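Local atomic coordinates of capsular polysaccharide biosynthesis protein (Burkholderia pseudomallei, PDB entry 4BQN), a protein that binds coenzyme A and probably acts as an acetyltransferase in the biosynthesis of the bacterial capsular polysaccharide. Residues E118-A123 against T198-T203; E136-H141 against E275-F280; R213-L218 against S223-D228. The protein carries 1 engineered substitution. All coordinates share one frame; numbering follows the deposited sequence.

Contact 1 lies near the middle of the chain, about 7 Å between centres, and touches coenzyme A through Asn200. Contact 2, whose segments alternate with those of contact 1 along the chain, is about 18 Å away between centres and joins it directly: Gln276 OE1 takes a probable hydrogen bond of 2.8 Å from Asp122 N, while Phe280 packs on the backbone of Asp122. Contact 3 sits on the other side of the chain's centre from contact 2, about 44 Å from it, centre to centre. The second segment of contact 1 runs almost directly into helix 204-217 of contact 3, yet their nearest atoms remain about 10 Å apart. Contacts 2 and 3 are away from the coenzyme A site.

Contact 1 of 3, residues E118-A123 against T198-T203; sequences EGYVDA and TMNHPT. With COA (coenzyme A), chain C.
The hydroxyl of Tyr120 enters a polar pocket formed by the Thr198-His201 turn, a type I beta turn closed by His201 N to Thr198 O. Tyr120 OH donates to Asn200 OD1 at 2.6 Å, the donor lying in the carbonyl plane with a C=O...donor angle of 148°. The same oxygen accepts a weak, 2.9 Å bond from Thr198 OG1. Thr198 OG1 also receives Asn200 N (3.3 Å), an ST turn made possible by chi1 of 74°, which sets the hydroxyl between the backbone N and the carbonyl carbon. Thr198 CB covers one face of the phenol, 3.9 Å from the Tyr120 ring centroid in a CH-pi contact. The phenol edge points at the face of His201 in a T-shaped pair, planes at 86°, with Tyr120 OH above the centre of the imidazole. Behind this network Asn200 CG meets C2P of coenzyme A at 3.5 Å, and Asn200 packs on Tyr97, another residue that binds coenzyme A. With its amide oxygen taken by the tyrosine, Asn200 is probably held in one rotation beside the pantetheine arm, making Tyr120 a second-shell residue of the coenzyme A site.

Contact 2 of 3, residues E136-H141 against E275-F280; sequences ETYLRH and EQFEWF
A chi1 of -169° places Tyr138 CG opposite its backbone N and sets the base of the ring against Phe277, whose own CB points toward helix 135-140 and whose chi1 of -87° carries the phenyl ring across to it; the two side chains meet between helices 135-140 and 269-281. The touching end of Phe277 is its CE2-CZ edge, which presses against the root of the tyrosine: Phe277 CZ is 3.4 Å from Tyr138 CB, and Phe277 CE2 lies 3.5 Å from Tyr138 CG. Tyr138 CG falls in the plane of the phenylalanine ring. The rings form an offset edge-to-face pair, the edge of Phe277 directed at the face of Tyr138, with centroids 5.2 Å apart and planes at 69°. Both side chains also rest on helix 123-130, Tyr138 on Leu124 and Ile125, Phe277 on Ile125 and Val129, so three helices share this apolar seam. The tyrosine's polar end turns elsewhere, its OH hydrogen-bonded to the hydroxyl of Tyr242. Since the two segments meet through carbon alone, their join depends on ring shape and dispersion, probably with a small electrostatic contribution from the edge-to-face geometry; the Tyr138 hydroxyl, already bonded to that of Tyr242, ties this apolar packing to a polar partner outside both helices.

Contact 3 of 3, residues R213-L218 against S223-D228; sequences RCMLAL and SDISFD
The C-terminal end of helix 204-217 is packed here by the chain that doubles back after it, a short 3-10 turn at 223-224 followed by loop. Met215 of the last turn meets Ile225 and Phe227, and Leu216 meets Ile225. Ile225 is the central residue and uses two atoms of one branch. Its CG1 lies beside the methionine, 4.0 Å from Met215 CE, with Met215 CB and SD at similar range, as the two side chains run antiparallel alongside one another. Its CD1 reaches further, to 3.8 Å from Leu216 CD2, where the leucine lies roughly perpendicular to the isoleucine. The Met215 side chain is extended as far as SD and then bends, chi3 of 61° turning CE toward the returning chain, where the methyl comes within 4.1 Å of Asp224 O. The sulfur meets Phe227 from an oblique direction: Met215 SD is 4.2 Å from Phe227 CZ and 5.2 Å from the ring centroid, a Met-aromatic contact 59° off the ring normal. Outside the two segments, Met215 is packed against Leu23 of helix 15-24 and Phe29 of helix 27-32, and Phe227 extends along helix 204-217 to Arg208 and Ala211. The carboxylate of Asp224 is turned back to the connecting turn, its OD2 accepting from Thr221 N. A buried methionine flanked by partly exposed apolar residues thus marks local packing of the segment after helix 204-217 on that helix's last turn, beside helices 15-24 and 27-32.

Contact 1 of 3, residues E118-A123 against T198-T203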
loop_
_atom_site.group_PDB
_atom_site.type_symbol
_atom_site.label_atom_id
_atom_site.label_comp_id
_atom_site.label_asym_id
_atom_site.label_seq_id
_atom_site.Cartn_x
_atom_site.Cartn_y
_atom_site.Cartn_z
ATOM N N GLU A 118 -9.401 -6.183 9.990
ATOM C CA GLU A 118 -8.416 -6.640 9.035
ATOM C C GLU A 118 -7.844 -5.521 8.159
ATOM O O GLU A 118 -6.904 -5.754 7.402
ATOM C CB GLU A 118 -9.005 -7.783 8.201
ATOM C CG GLU A 118 -9.393 -8.981 9.077
ATOM C CD GLU A 118 -10.354 -9.945 8.426
ATOM O OE1 GLU A 118 -10.868 -9.642 7.321
ATOM O OE2 GLU A 118 -10.594 -11.012 9.036
ATOM N N GLY A 119 -8.421 -4.319 8.262
ATOM C CA GLY A 119 -7.913 -3.132 7.566
ATOM C C GLY A 119 -8.411 -2.912 6.138
ATOM O O GLY A 119 -8.121 -1.878 5.527
ATOM N N TYR A 120 -9.115 -3.896 5.579
ATOM C CA TYR A 120 -9.575 -3.844 4.188
ATOM C C TYR A 120 -10.981 -4.386 4.102
ATOM O O TYR A 120 -11.375 -5.251 4.904
ATOM C CB TYR A 120 -8.669 -4.671 3.266
ATOM C CG TYR A 120 -7.228 -4.280 3.380
ATOM C CD1 TYR A 120 -6.708 -3.233 2.626
ATOM C CD2 TYR A 120 -6.388 -4.923 4.294
ATOM C CE1 TYR A 120 -5.377 -2.856 2.761
ATOM C CE2 TYR A 120 -5.064 -4.542 4.436
ATOM C CZ TYR A 120 -4.571 -3.516 3.671
ATOM O OH TYR A 120 -3.256 -3.166 3.815
ATOM N N VAL A 121 -11.736 -3.863 3.144
ATOM C CA VAL A 121 -13.070 -4.346 2.846
ATOM C C VAL A 121 -13.275 -4.412 1.338
ATOM O O VAL A 121 -12.524 -3.809 0.562
ATOM C CB VAL A 121 -14.164 -3.442 3.463
ATOM C CG1 VAL A 121 -14.087 -3.440 4.992
ATOM C CG2 VAL A 121 -14.080 -2.022 2.919
ATOM N N ASP A 122 -14.276 -5.169 0.923
ATOM C CA ASP A 122 -14.595 -5.260 -0.489
ATOM C C ASP A 122 -15.643 -4.196 -0.814
ATOM O O ASP A 122 -16.810 -4.308 -0.431
ATOM C CB ASP A 122 -15.037 -6.678 -0.865
ATOM C CG ASP A 122 -15.106 -6.878 -2.358
ATOM O OD1 ASP A 122 -15.890 -6.156 -3.008
ATOM O OD2 ASP A 122 -14.335 -7.717 -2.882
ATOM N N ALA A 123 -15.195 -3.133 -1.472
ATOM C CA ALA A 123 -16.054 -2.027 -1.845
ATOM C C ALA A 123 -17.109 -2.403 -2.872
ATOM O O ALA A 123 -18.170 -1.781 -2.903
ATOM C CB ALA A 123 -15.228 -0.855 -2.342
ATOM N N THR A 198 -1.807 -6.524 -0.682
ATOM C CA THR A 198 -2.985 -5.662 -0.604
ATOM C C THR A 198 -2.588 -4.384 -1.317
ATOM O O THR A 198 -1.386 -4.192 -1.637
ATOM C CB THR A 198 -3.368 -5.275 0.828
ATOM O OG1 THR A 198 -2.411 -4.312 1.287
ATOM C CG2 THR A 198 -3.357 -6.493 1.770
ATOM N N MET A 199 -3.553 -3.503 -1.582
ATOM C CA MET A 199 -3.276 -2.275 -2.321
ATOM C C MET A 199 -2.088 -1.493 -1.784
ATOM O O MET A 199 -1.440 -0.763 -2.526
ATOM C CB MET A 199 -4.510 -1.379 -2.346
ATOM C CG MET A 199 -4.991 -0.896 -0.992
ATOM S SD MET A 199 -6.598 -0.108 -1.205
ATOM C CE MET A 199 -6.801 0.667 0.392
ATOM N N ASN A 200 -1.831 -1.594 -0.475
ATOM C CA ASN A 200 -0.737 -0.798 0.110
ATOM C C ASN A 200 0.278 -1.634 0.896
ATOM O O ASN A 200 1.075 -1.100 1.675
ATOM C CB ASN A 200 -1.307 0.380 0.921
ATOM C CG ASN A 200 -2.290 -0.086 1.975
ATOM O OD1 ASN A 200 -2.179 -1.210 2.450
ATOM N ND2 ASN A 200 -3.272 0.749 2.305
ATOM N N HIS A 201 0.292 -2.940 0.633
ATOM C CA HIS A 201 1.306 -3.825 1.202
ATOM C C HIS A 201 2.106 -4.526 0.109
ATOM O O HIS A 201 1.734 -5.605 -0.352
ATOM C CB HIS A 201 0.682 -4.885 2.117
ATOM C CG HIS A 201 0.191 -4.358 3.431
ATOM N ND1 HIS A 201 -0.425 -5.175 4.352
ATOM C CD2 HIS A 201 0.195 -3.114 3.976
ATOM C CE1 HIS A 201 -0.751 -4.469 5.420
ATOM N NE2 HIS A 201 -0.380 -3.217 5.223
ATOM N N PRO A 202 3.215 -3.909 -0.319
ATOM C CA PRO A 202 4.148 -4.552 -1.257
ATOM C C PRO A 202 4.621 -5.913 -0.775
ATOM O O PRO A 202 4.832 -6.117 0.430
ATOM C CB PRO A 202 5.323 -3.563 -1.298
ATOM C CG PRO A 202 4.669 -2.244 -1.034
ATOM C CD PRO A 202 3.589 -2.514 -0.026
ATOM N N THR A 203 4.804 -6.826 -1.717
ATOM C CA THR A 203 5.440 -8.101 -1.439
ATOM C C THR A 203 6.956 -7.903 -1.344
ATOM O O THR A 203 7.499 -6.851 -1.698
ATOM C CB THR A 203 5.178 -9.117 -2.558
ATOM O OG1 THR A 203 5.776 -8.629 -3.767
ATOM C CG2 THR A 203 3.664 -9.344 -2.780
HETATM N N1A COA C . -4.149 5.461 -5.633
HETATM C C2A COA C . -5.336 5.611 -4.993
HETATM N N3A COA C . -5.423 6.004 -3.710
HETATM C C4A COA C . -4.293 6.300 -3.028
HETATM C C5A COA C . -2.986 6.171 -3.660
HETATM C C6A COA C . -2.964 5.722 -5.047
HETATM N N6A COA C . -1.786 5.572 -5.688
HETATM N N7A COA C . -2.040 6.519 -2.758
HETATM C C8A COA C . -2.701 6.863 -1.625
HETATM N N9A COA C . -4.035 6.705 -1.785
HETATM C C1B COA C . -5.109 7.010 -0.831
HETATM C C2B COA C . -4.779 6.762 0.630
HETATM O O2B COA C . -5.050 5.404 0.980
HETATM C C3B COA C . -5.724 7.757 1.283
HETATM O O3B COA C . -7.042 7.178 1.231
HETATM P P3B COA C . -8.282 7.779 2.061
HETATM O O7A COA C . -9.371 6.760 1.839
HETATM O O8A COA C . -7.792 7.826 3.484
HETATM O O9A COA C . -8.572 9.139 1.471
HETATM C C4B COA C . -5.684 8.951 0.330
HETATM O O4B COA C . -5.293 8.424 -0.940
HETATM C C5B COA C . -4.721 10.060 0.753
HETATM O O5B COA C . -3.437 9.467 0.909
HETATM P P1A COA C . -2.121 10.134 0.324
HETATM O O1A COA C . -1.017 9.143 0.552
HETATM O O2A COA C . -2.341 10.614 -1.079
HETATM O O3A COA C . -1.860 11.454 1.188
HETATM P P2A COA C . -1.640 11.775 2.751
HETATM O O4A COA C . -2.817 12.602 3.206
HETATM O O5A COA C . -0.272 12.392 2.841
HETATM O O6A COA C . -1.679 10.384 3.525
HETATM C CBP COA C . -1.099 8.212 4.358
HETATM C CCP COA C . -0.569 9.480 3.691
HETATM C CDP COA C . 0.032 7.208 4.555
HETATM C CEP COA C . -1.603 8.586 5.741
HETATM C CAP COA C . -2.227 7.639 3.461
HETATM O OAP COA C . -1.670 7.117 2.253
HETATM C C9P COA C . -3.140 6.579 4.058
HETATM O O9P COA C . -4.107 6.905 4.734
HETATM N N8P COA C . -2.894 5.295 3.772
HETATM C C7P COA C . -3.753 4.217 4.244
HETATM C C6P COA C . -3.602 3.871 5.715
HETATM C C5P COA C . -2.186 3.418 5.949
HETATM O O5P COA C . -1.310 4.211 6.262
HETATM N N4P COA C . -1.975 2.125 5.790
HETATM C C3P COA C . -0.675 1.545 5.974
HETATM C C2P COA C . -0.258 0.825 4.713
HETATM S S1P COA C . 1.483 0.664 4.738
#

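Contact 2 of 3, residues E136-H141 against E275-F280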
loop_
_atom_site.group_PDB
_atom_site.type_symbol
_atom_site.label_atom_id
_atom_site.label_comp_id
_atom_site.label_asym_id
_atom_site.label_seq_id
_atom_site.Cartn_x
_atom_site.Cartn_y
_atom_site.Cartn_z
ATOM N N GLU A 136 -25.963 -14.249 -1.366
ATOM C CA GLU A 136 -25.967 -15.490 -2.134
ATOM C C GLU A 136 -25.884 -15.204 -3.634
ATOM O O GLU A 136 -25.154 -15.884 -4.368
ATOM C CB GLU A 136 -27.217 -16.310 -1.806
ATOM C CG GLU A 136 -27.323 -16.742 -0.346
ATOM C CD GLU A 136 -27.876 -15.671 0.593
ATOM O OE1 GLU A 136 -28.369 -14.614 0.131
ATOM O OE2 GLU A 136 -27.826 -15.897 1.821
ATOM N N THR A 137 -26.618 -14.181 -4.080
ATOM C CA THR A 137 -26.599 -13.756 -5.482
ATOM C C THR A 137 -25.196 -13.284 -5.871
ATOM O O THR A 137 -24.677 -13.649 -6.928
ATOM C CB THR A 137 -27.636 -12.654 -5.762
ATOM O OG1 THR A 137 -28.941 -13.141 -5.429
ATOM C CG2 THR A 137 -27.625 -12.252 -7.230
ATOM N N TYR A 138 -24.577 -12.492 -5.000
ATOM C CA TYR A 138 -23.227 -12.005 -5.256
ATOM C C TYR A 138 -22.254 -13.168 -5.420
ATOM O O TYR A 138 -21.469 -13.197 -6.381
ATOM C CB TYR A 138 -22.774 -11.085 -4.129
ATOM C CG TYR A 138 -21.492 -10.328 -4.415
ATOM C CD1 TYR A 138 -20.242 -10.911 -4.192
ATOM C CD2 TYR A 138 -21.538 -9.018 -4.890
ATOM C CE1 TYR A 138 -19.068 -10.205 -4.446
ATOM C CE2 TYR A 138 -20.379 -8.303 -5.163
ATOM C CZ TYR A 138 -19.147 -8.895 -4.930
ATOM O OH TYR A 138 -17.999 -8.175 -5.199
ATOM N N LEU A 139 -22.304 -14.133 -4.499
ATOM C CA LEU A 139 -21.396 -15.273 -4.562
ATOM C C LEU A 139 -21.586 -16.106 -5.836
ATOM O O LEU A 139 -20.614 -16.657 -6.364
ATOM C CB LEU A 139 -21.486 -16.133 -3.295
ATOM C CG LEU A 139 -20.539 -15.738 -2.138
ATOM C CD1 LEU A 139 -19.097 -16.084 -2.478
ATOM C CD2 LEU A 139 -20.641 -14.272 -1.715
ATOM N N ARG A 140 -22.810 -16.146 -6.362
ATOM C CA ARG A 140 -23.061 -16.856 -7.617
ATOM C C ARG A 140 -22.545 -16.096 -8.841
ATOM O O ARG A 140 -22.411 -16.688 -9.904
ATOM C CB ARG A 140 -24.549 -17.182 -7.780
ATOM C CG ARG A 140 -25.024 -18.295 -6.856
ATOM C CD ARG A 140 -26.469 -18.694 -7.125
ATOM N NE ARG A 140 -27.427 -17.654 -6.746
ATOM C CZ ARG A 140 -28.095 -17.612 -5.593
ATOM N NH1 ARG A 140 -27.918 -18.555 -4.676
ATOM N NH2 ARG A 140 -28.944 -16.622 -5.356
ATOM N N HIS A 141 -22.233 -14.801 -8.684
ATOM C CA HIS A 141 -21.825 -13.941 -9.808
ATOM C C HIS A 141 -20.353 -13.513 -9.789
ATOM O O HIS A 141 -19.963 -12.554 -10.470
ATOM C CB HIS A 141 -22.721 -12.699 -9.867
ATOM C CG HIS A 141 -24.095 -12.961 -10.405
ATOM N ND1 HIS A 141 -25.104 -13.521 -9.651
ATOM C CD2 HIS A 141 -24.629 -12.725 -11.627
ATOM C CE1 HIS A 141 -26.197 -13.624 -10.384
ATOM N NE2 HIS A 141 -25.936 -13.148 -11.588
ATOM N N GLU A 275 -18.962 -12.850 4.940
ATOM C CA GLU A 275 -18.705 -12.035 6.136
ATOM C C GLU A 275 -18.580 -10.546 5.811
ATOM O O GLU A 275 -18.937 -9.694 6.614
ATOM C CB GLU A 275 -17.470 -12.547 6.883
ATOM C CG GLU A 275 -17.688 -13.880 7.589
ATOM C CD GLU A 275 -16.460 -14.403 8.325
ATOM O OE1 GLU A 275 -15.512 -13.623 8.560
ATOM O OE2 GLU A 275 -16.446 -15.605 8.671
ATOM N N GLN A 276 -18.079 -10.228 4.625
ATOM C CA GLN A 276 -18.069 -8.827 4.175
ATOM C C GLN A 276 -19.488 -8.273 4.093
ATOM O O GLN A 276 -19.761 -7.156 4.555
ATOM C CB GLN A 276 -17.349 -8.677 2.821
ATOM C CG GLN A 276 -15.849 -8.920 2.897
ATOM C CD GLN A 276 -15.122 -7.753 3.542
ATOM O OE1 GLN A 276 -15.287 -6.607 3.129
ATOM N NE2 GLN A 276 -14.328 -8.037 4.569
ATOM N N PHE A 277 -20.400 -9.046 3.505
ATOM C CA PHE A 277 -21.809 -8.633 3.485
ATOM C C PHE A 277 -22.325 -8.387 4.898
ATOM O O PHE A 277 -22.951 -7.358 5.162
ATOM C CB PHE A 277 -22.694 -9.659 2.764
ATOM C CG PHE A 277 -22.769 -9.452 1.279
ATOM C CD1 PHE A 277 -23.747 -8.617 0.729
ATOM C CD2 PHE A 277 -21.849 -10.066 0.427
ATOM C CE1 PHE A 277 -23.819 -8.403 -0.639
ATOM C CE2 PHE A 277 -21.926 -9.864 -0.944
ATOM C CZ PHE A 277 -22.897 -9.019 -1.473
ATOM N N GLU A 278 -22.040 -9.318 5.806
ATOM C CA GLU A 278 -22.519 -9.209 7.180
ATOM C C GLU A 278 -21.948 -7.961 7.854
ATOM O O GLU A 278 -22.649 -7.267 8.587
ATOM C CB GLU A 278 -22.180 -10.486 7.941
ATOM C CG GLU A 278 -22.994 -11.664 7.415
ATOM C CD GLU A 278 -22.426 -13.039 7.717
ATOM O OE1 GLU A 278 -21.388 -13.155 8.397
ATOM O OE2 GLU A 278 -23.041 -14.025 7.259
ATOM N N TRP A 279 -20.685 -7.652 7.566
ATOM C CA TRP A 279 -20.029 -6.489 8.140
ATOM C C TRP A 279 -20.706 -5.199 7.656
ATOM O O TRP A 279 -21.076 -4.353 8.472
ATOM C CB TRP A 279 -18.533 -6.508 7.807
ATOM C CG TRP A 279 -17.757 -5.467 8.556
ATOM C CD1 TRP A 279 -17.199 -5.600 9.801
ATOM C CD2 TRP A 279 -17.456 -4.133 8.125
ATOM N NE1 TRP A 279 -16.576 -4.429 10.173
ATOM C CE2 TRP A 279 -16.707 -3.518 9.157
ATOM C CE3 TRP A 279 -17.733 -3.399 6.959
ATOM C CZ2 TRP A 279 -16.255 -2.198 9.074
ATOM C CZ3 TRP A 279 -17.268 -2.069 6.875
ATOM C CH2 TRP A 279 -16.549 -1.491 7.932
ATOM N N PHE A 280 -20.905 -5.059 6.346
ATOM C CA PHE A 280 -21.560 -3.860 5.830
ATOM C C PHE A 280 -23.007 -3.719 6.312
ATOM O O PHE A 280 -23.469 -2.592 6.531
ATOM C CB PHE A 280 -21.520 -3.813 4.310
ATOM C CG PHE A 280 -20.168 -3.461 3.745
ATOM C CD1 PHE A 280 -19.636 -2.180 3.917
ATOM C CD2 PHE A 280 -19.437 -4.405 3.021
ATOM C CE1 PHE A 280 -18.397 -1.850 3.382
ATOM C CE2 PHE A 280 -18.206 -4.075 2.476
ATOM C CZ PHE A 280 -17.687 -2.798 2.656
#

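Contact 3 of 3, residues R213-L218 against S223-D228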
loop_
_atom_site.group_PDB
_atom_site.type_symbol
_atom_site.label_atom_id
_atom_site.label_comp_id
_atom_site.label_asym_id
_atom_site.label_seq_id
_atom_site.Cartn_x
_atom_site.Cartn_y
_atom_site.Cartn_z
ATOM N N ARG A 213 16.409 1.029 -5.172
ATOM C CA ARG A 213 16.386 2.396 -5.694
ATOM C C ARG A 213 16.858 3.397 -4.650
ATOM O O ARG A 213 17.495 4.386 -4.995
ATOM C CB ARG A 213 15.022 2.787 -6.262
ATOM C CG ARG A 213 14.382 1.789 -7.233
ATOM C CD ARG A 213 15.313 1.276 -8.330
ATOM N NE ARG A 213 14.652 0.226 -9.111
ATOM C CZ ARG A 213 13.768 0.432 -10.090
ATOM N NH1 ARG A 213 13.424 1.673 -10.458
ATOM N NH2 ARG A 213 13.233 -0.621 -10.715
ATOM N N CYS A 214 16.564 3.143 -3.381
ATOM C CA CYS A 214 17.100 3.980 -2.327
ATOM C C CYS A 214 18.627 3.922 -2.321
ATOM O O CYS A 214 19.290 4.947 -2.211
ATOM C CB CYS A 214 16.575 3.537 -0.966
ATOM S SG CYS A 214 14.831 3.871 -0.704
ATOM N N MET A 215 19.183 2.715 -2.430
ATOM C CA MET A 215 20.640 2.584 -2.431
ATOM C C MET A 215 21.267 3.279 -3.622
ATOM O O MET A 215 22.327 3.890 -3.478
ATOM C CB MET A 215 21.070 1.122 -2.355
ATOM C CG MET A 215 20.797 0.492 -0.984
ATOM S SD MET A 215 21.501 -1.149 -0.748
ATOM C CE MET A 215 23.252 -0.768 -0.943
ATOM N N LEU A 216 20.624 3.210 -4.790
ATOM C CA LEU A 216 21.167 3.913 -5.962
ATOM C C LEU A 216 21.164 5.411 -5.723
ATOM O O LEU A 216 22.119 6.089 -6.079
ATOM C CB LEU A 216 20.369 3.580 -7.224
ATOM C CG LEU A 216 20.454 2.117 -7.652
ATOM C CD1 LEU A 216 19.449 1.794 -8.749
ATOM C CD2 LEU A 216 21.860 1.741 -8.115
ATOM N N ALA A 217 20.104 5.917 -5.089
ATOM C CA ALA A 217 19.992 7.356 -4.797
ATOM C C ALA A 217 21.087 7.815 -3.839
ATOM O O ALA A 217 21.524 8.966 -3.890
ATOM C CB ALA A 217 18.620 7.668 -4.215
ATOM N N LEU A 218 21.519 6.909 -2.965
ATOM C CA LEU A 218 22.603 7.180 -2.025
ATOM C C LEU A 218 24.006 7.052 -2.623
ATOM O O LEU A 218 24.992 7.386 -1.961
ATOM C CB LEU A 218 22.466 6.263 -0.811
ATOM C CG LEU A 218 21.233 6.529 0.053
ATOM C CD1 LEU A 218 21.127 5.428 1.092
ATOM C CD2 LEU A 218 21.316 7.897 0.722
ATOM N N SER A 223 26.037 -3.431 -8.180
ATOM C CA SER A 223 26.704 -4.602 -7.613
ATOM C C SER A 223 26.783 -4.600 -6.080
ATOM O O SER A 223 27.002 -5.648 -5.474
ATOM C CB SER A 223 28.098 -4.773 -8.222
ATOM O OG SER A 223 28.912 -3.644 -7.961
ATOM N N ASP A 224 26.593 -3.430 -5.459
ATOM C CA ASP A 224 26.564 -3.302 -3.993
ATOM C C ASP A 224 25.278 -3.865 -3.363
ATOM O O ASP A 224 25.216 -4.099 -2.157
ATOM C CB ASP A 224 26.662 -1.826 -3.572
ATOM C CG ASP A 224 28.039 -1.225 -3.789
ATOM O OD1 ASP A 224 29.054 -1.939 -3.649
ATOM O OD2 ASP A 224 28.090 -0.004 -4.057
ATOM N N ILE A 225 24.248 -4.055 -4.178
ATOM C CA ILE A 225 22.898 -4.239 -3.666
ATOM C C ILE A 225 22.520 -5.715 -3.576
ATOM O O ILE A 225 22.459 -6.412 -4.588
ATOM C CB ILE A 225 21.886 -3.466 -4.532
ATOM C CG1 ILE A 225 22.282 -1.983 -4.625
ATOM C CG2 ILE A 225 20.470 -3.635 -3.984
ATOM C CD1 ILE A 225 21.520 -1.215 -5.686
ATOM N N SER A 226 22.262 -6.176 -2.353
ATOM C CA SER A 226 21.820 -7.546 -2.118
ATOM C C SER A 226 21.018 -7.563 -0.833
ATOM O O SER A 226 21.350 -6.876 0.115
ATOM C CB SER A 226 23.001 -8.523 -2.038
ATOM O OG SER A 226 23.781 -8.294 -0.885
ATOM N N PHE A 227 19.942 -8.334 -0.821
ATOM C CA PHE A 227 19.056 -8.376 0.336
ATOM C C PHE A 227 18.821 -9.796 0.815
ATOM O O PHE A 227 19.056 -10.762 0.084
ATOM C CB PHE A 227 17.707 -7.708 0.007
ATOM C CG PHE A 227 17.835 -6.278 -0.436
ATOM C CD1 PHE A 227 18.243 -5.286 0.453
ATOM C CD2 PHE A 227 17.587 -5.927 -1.758
ATOM C CE1 PHE A 227 18.393 -3.966 0.037
ATOM C CE2 PHE A 227 17.706 -4.602 -2.180
ATOM C CZ PHE A 227 18.114 -3.620 -1.283
ATOM N N ASP A 228 18.311 -9.905 2.042
ATOM C CA ASP A 228 17.860 -11.180 2.578
ATOM C C ASP A 228 16.589 -11.561 1.823
ATOM O O ASP A 228 15.561 -10.911 1.974
ATOM C CB ASP A 228 17.571 -11.039 4.082
ATOM C CG ASP A 228 17.072 -12.325 4.728
ATOM O OD1 ASP A 228 16.741 -13.305 4.024
ATOM O OD2 ASP A 228 16.999 -12.343 5.976
#